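Local atomic coordinates of factor essential for expression of methicillin resistance (Staphylococcus aureus, PDB entry 1LRZ), a protein that adds glycines 2 and 3 of the pentaglycine bridge of the staphylococcal peptidoglycan, using glycyl-tRNA as donor. Residues Ile155-Val160 / Ile390-Gly395. Residues are numbered along the deposited sequence; the frame is centred on the assembly and turned at random.
Sequences IRYHSV and IIEYVG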
loop_
_atom_site.group_PDB
_atom_site.type_symbol
_atom_site.label_atom_id
_atom_site.label_comp_id
_atom_site.label_asym_id
_atom_site.label_seq_id
_atom_site.Cartn_x
_atom_site.Cartn_y
_atom_site.Cartn_z
ATOM N N ILE A 155 2.741 -10.909 -6.275
ATOM C CA ILE A 155 2.135 -11.624 -5.156
ATOM C C ILE A 155 0.624 -11.694 -5.400
ATOM O O ILE A 155 -0.008 -10.680 -5.722
ATOM C CB ILE A 155 2.430 -10.902 -3.808
ATOM C CG1 ILE A 155 1.745 -11.637 -2.656
ATOM C CG2 ILE A 155 1.957 -9.469 -3.863
ATOM C CD1 ILE A 155 2.175 -13.100 -2.534
ATOM N N ARG A 156 0.059 -12.891 -5.253
ATOM C CA ARG A 156 -1.365 -13.133 -5.486
ATOM C C ARG A 156 -2.312 -12.793 -4.335
ATOM O O ARG A 156 -3.528 -12.913 -4.493
ATOM C CB ARG A 156 -1.625 -14.602 -5.877
ATOM C CG ARG A 156 -1.354 -14.993 -7.320
ATOM C CD ARG A 156 -2.052 -16.331 -7.679
ATOM N NE ARG A 156 -1.917 -17.323 -6.614
ATOM C CZ ARG A 156 -2.938 -17.835 -5.933
ATOM N NH1 ARG A 156 -4.186 -17.462 -6.207
ATOM N NH2 ARG A 156 -2.708 -18.704 -4.957
ATOM N N TYR A 157 -1.778 -12.374 -3.193
ATOM C CA TYR A 157 -2.628 -12.055 -2.046
ATOM C C TYR A 157 -2.406 -10.653 -1.491
ATOM O O TYR A 157 -1.265 -10.229 -1.308
ATOM C CB TYR A 157 -2.401 -13.048 -0.902
ATOM C CG TYR A 157 -2.618 -14.505 -1.245
ATOM C CD1 TYR A 157 -1.661 -15.231 -1.968
ATOM C CD2 TYR A 157 -3.766 -15.170 -0.820
ATOM C CE1 TYR A 157 -1.850 -16.597 -2.255
ATOM C CE2 TYR A 157 -3.962 -16.525 -1.099
ATOM C CZ TYR A 157 -3.001 -17.229 -1.813
ATOM O OH TYR A 157 -3.191 -18.571 -2.061
ATOM N N HIS A 158 -3.507 -9.952 -1.217
ATOM C CA HIS A 158 -3.467 -8.605 -0.639
ATOM C C HIS A 158 -4.290 -8.575 0.651
ATOM O O HIS A 158 -5.272 -9.302 0.779
ATOM C CB HIS A 158 -4.086 -7.562 -1.586
ATOM C CG HIS A 158 -3.262 -7.254 -2.798
ATOM N ND1 HIS A 158 -3.731 -6.466 -3.828
ATOM C CD2 HIS A 158 -2.001 -7.614 -3.143
ATOM C CE1 HIS A 158 -2.796 -6.356 -4.757
ATOM N NE2 HIS A 158 -1.735 -7.044 -4.366
ATOM N N SER A 159 -3.876 -7.731 1.597
ATOM C CA SER A 159 -4.607 -7.524 2.850
ATOM C C SER A 159 -5.251 -6.165 2.574
ATOM O O SER A 159 -4.548 -5.159 2.449
ATOM C CB SER A 159 -3.655 -7.404 4.036
ATOM O OG SER A 159 -4.361 -6.895 5.160
ATOM N N VAL A 160 -6.576 -6.132 2.492
ATOM C CA VAL A 160 -7.283 -4.910 2.118
ATOM C C VAL A 160 -8.332 -4.432 3.117
ATOM O O VAL A 160 -9.165 -5.211 3.566
ATOM C CB VAL A 160 -7.975 -5.130 0.750
ATOM C CG1 VAL A 160 -8.620 -3.832 0.257
ATOM C CG2 VAL A 160 -6.951 -5.666 -0.257
ATOM N N ILE A 390 -8.514 -10.579 3.501
ATOM C CA ILE A 390 -7.571 -11.015 2.469
ATOM C C ILE A 390 -8.263 -11.196 1.110
ATOM O O ILE A 390 -9.360 -11.757 1.027
ATOM C CB ILE A 390 -6.906 -12.374 2.810
ATOM C CG1 ILE A 390 -6.110 -12.278 4.124
ATOM C CG2 ILE A 390 -5.983 -12.799 1.659
ATOM C CD1 ILE A 390 -4.988 -11.254 4.105
ATOM N N ILE A 391 -7.634 -10.708 0.050
ATOM C CA ILE A 391 -8.193 -10.913 -1.276
ATOM C C ILE A 391 -7.163 -11.721 -2.062
ATOM O O ILE A 391 -5.997 -11.332 -2.155
ATOM C CB ILE A 391 -8.483 -9.592 -2.029
ATOM C CG1 ILE A 391 -9.528 -8.778 -1.254
ATOM C CG2 ILE A 391 -9.011 -9.911 -3.467
ATOM C CD1 ILE A 391 -9.852 -7.417 -1.891
ATOM N N GLU A 392 -7.590 -12.871 -2.574
ATOM C CA GLU A 392 -6.719 -13.721 -3.380
ATOM C C GLU A 392 -7.122 -13.501 -4.828
ATOM O O GLU A 392 -8.311 -13.607 -5.162
ATOM C CB GLU A 392 -6.902 -15.199 -3.018
ATOM C CG GLU A 392 -6.098 -16.147 -3.926
ATOM C CD GLU A 392 -6.305 -17.617 -3.574
ATOM O OE1 GLU A 392 -5.710 -18.496 -4.253
ATOM O OE2 GLU A 392 -7.059 -17.898 -2.612
ATOM N N TYR A 393 -6.145 -13.196 -5.680
ATOM C CA TYR A 393 -6.420 -12.948 -7.087
ATOM C C TYR A 393 -6.244 -14.205 -7.946
ATOM O O TYR A 393 -5.654 -15.189 -7.506
ATOM C CB TYR A 393 -5.531 -11.811 -7.599
ATOM C CG TYR A 393 -5.721 -10.533 -6.813
ATOM C CD1 TYR A 393 -4.833 -10.185 -5.795
ATOM C CD2 TYR A 393 -6.834 -9.716 -7.027
ATOM C CE1 TYR A 393 -5.035 -9.064 -5.002
ATOM C CE2 TYR A 393 -7.058 -8.584 -6.233
ATOM C CZ TYR A 393 -6.150 -8.263 -5.220
ATOM O OH TYR A 393 -6.334 -7.143 -4.440
ATOM N N VAL A 394 -6.763 -14.172 -9.170
ATOM C CA VAL A 394 -6.684 -15.332 -10.051
ATOM C C VAL A 394 -5.270 -15.794 -10.373
ATOM O O VAL A 394 -5.040 -16.988 -10.553
ATOM C CB VAL A 394 -7.441 -15.087 -11.376
ATOM C CG1 VAL A 394 -8.947 -14.992 -11.089
ATOM C CG2 VAL A 394 -6.947 -13.810 -12.042
ATOM N N GLY A 395 -4.322 -14.864 -10.440
ATOM C CA GLY A 395 -2.954 -15.260 -10.735
ATOM C C GLY A 395 -2.472 -14.937 -12.141
ATOM O O GLY A 395 -2.971 -14.012 -12.798
HETATM O O HOH W 1 -5.400 -19.333 -0.942
#
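Arg156 and Glu392 lie side by side, and their salt bridge centres on OE1 of Glu392, which lies in the guanidinium plane of Arg156 and accepts from NH1 through its anti lone pair (NH1 to OE1 2.7 Å). A weak bond from NH2 of Arg156 reaches the same oxygen. NH1 also donates to the carbonyl of Tyr393, 3.0 Å from NH1 to O, so one nitrogen holds both side chain and backbone. A bend at chi3 (-43°) turns the guanidinium toward these partners; CD of Arg156 lies 3.4 Å from CA of Gly395, and NE is held by the carbonyl of His146. The extended Glu392 chain runs alongside the Tyr157 ring, and a water joins OH of Tyr157 to OE2 of Glu392, an oxygen also bonded by Gln114.

Backbone bonds pair the two antiparallel strands. His158 and Ile391 form a hydrogen-bonded pair, N to O both ways, flanked by the non-hydrogen-bonded pairs Tyr157–Glu392 and Ser159–Ile390; just before strand 157-162 begins, O of Arg156 accepts from N of Tyr393, 2.9 Å from N to O. Strands 157-162 and 389-393, far apart in sequence, are thus neighbours inside a mixed sheet of this FemABX-family protein, between strands 360-365 and 112-116.

On the sheet face of His158 and Ile391, the edge of Tyr393 meets the face of His158 in a T-shaped stack, centroids 4.6 Å apart and planes at 70°, with CE1 of Tyr393 over the imidazole near its rim. ND1 of His158 makes a weak hydrogen bond to OH of Tyr393, while Tyr364 also packs against the imidazole.

Apolar contacts add to the pairing: CG2 of Val160 touches CD1 of Ile391 at 3.8 Å, and CG2 of Ile390 sits at the edge of the Tyr157 ring, 4.1 Å from its CD2.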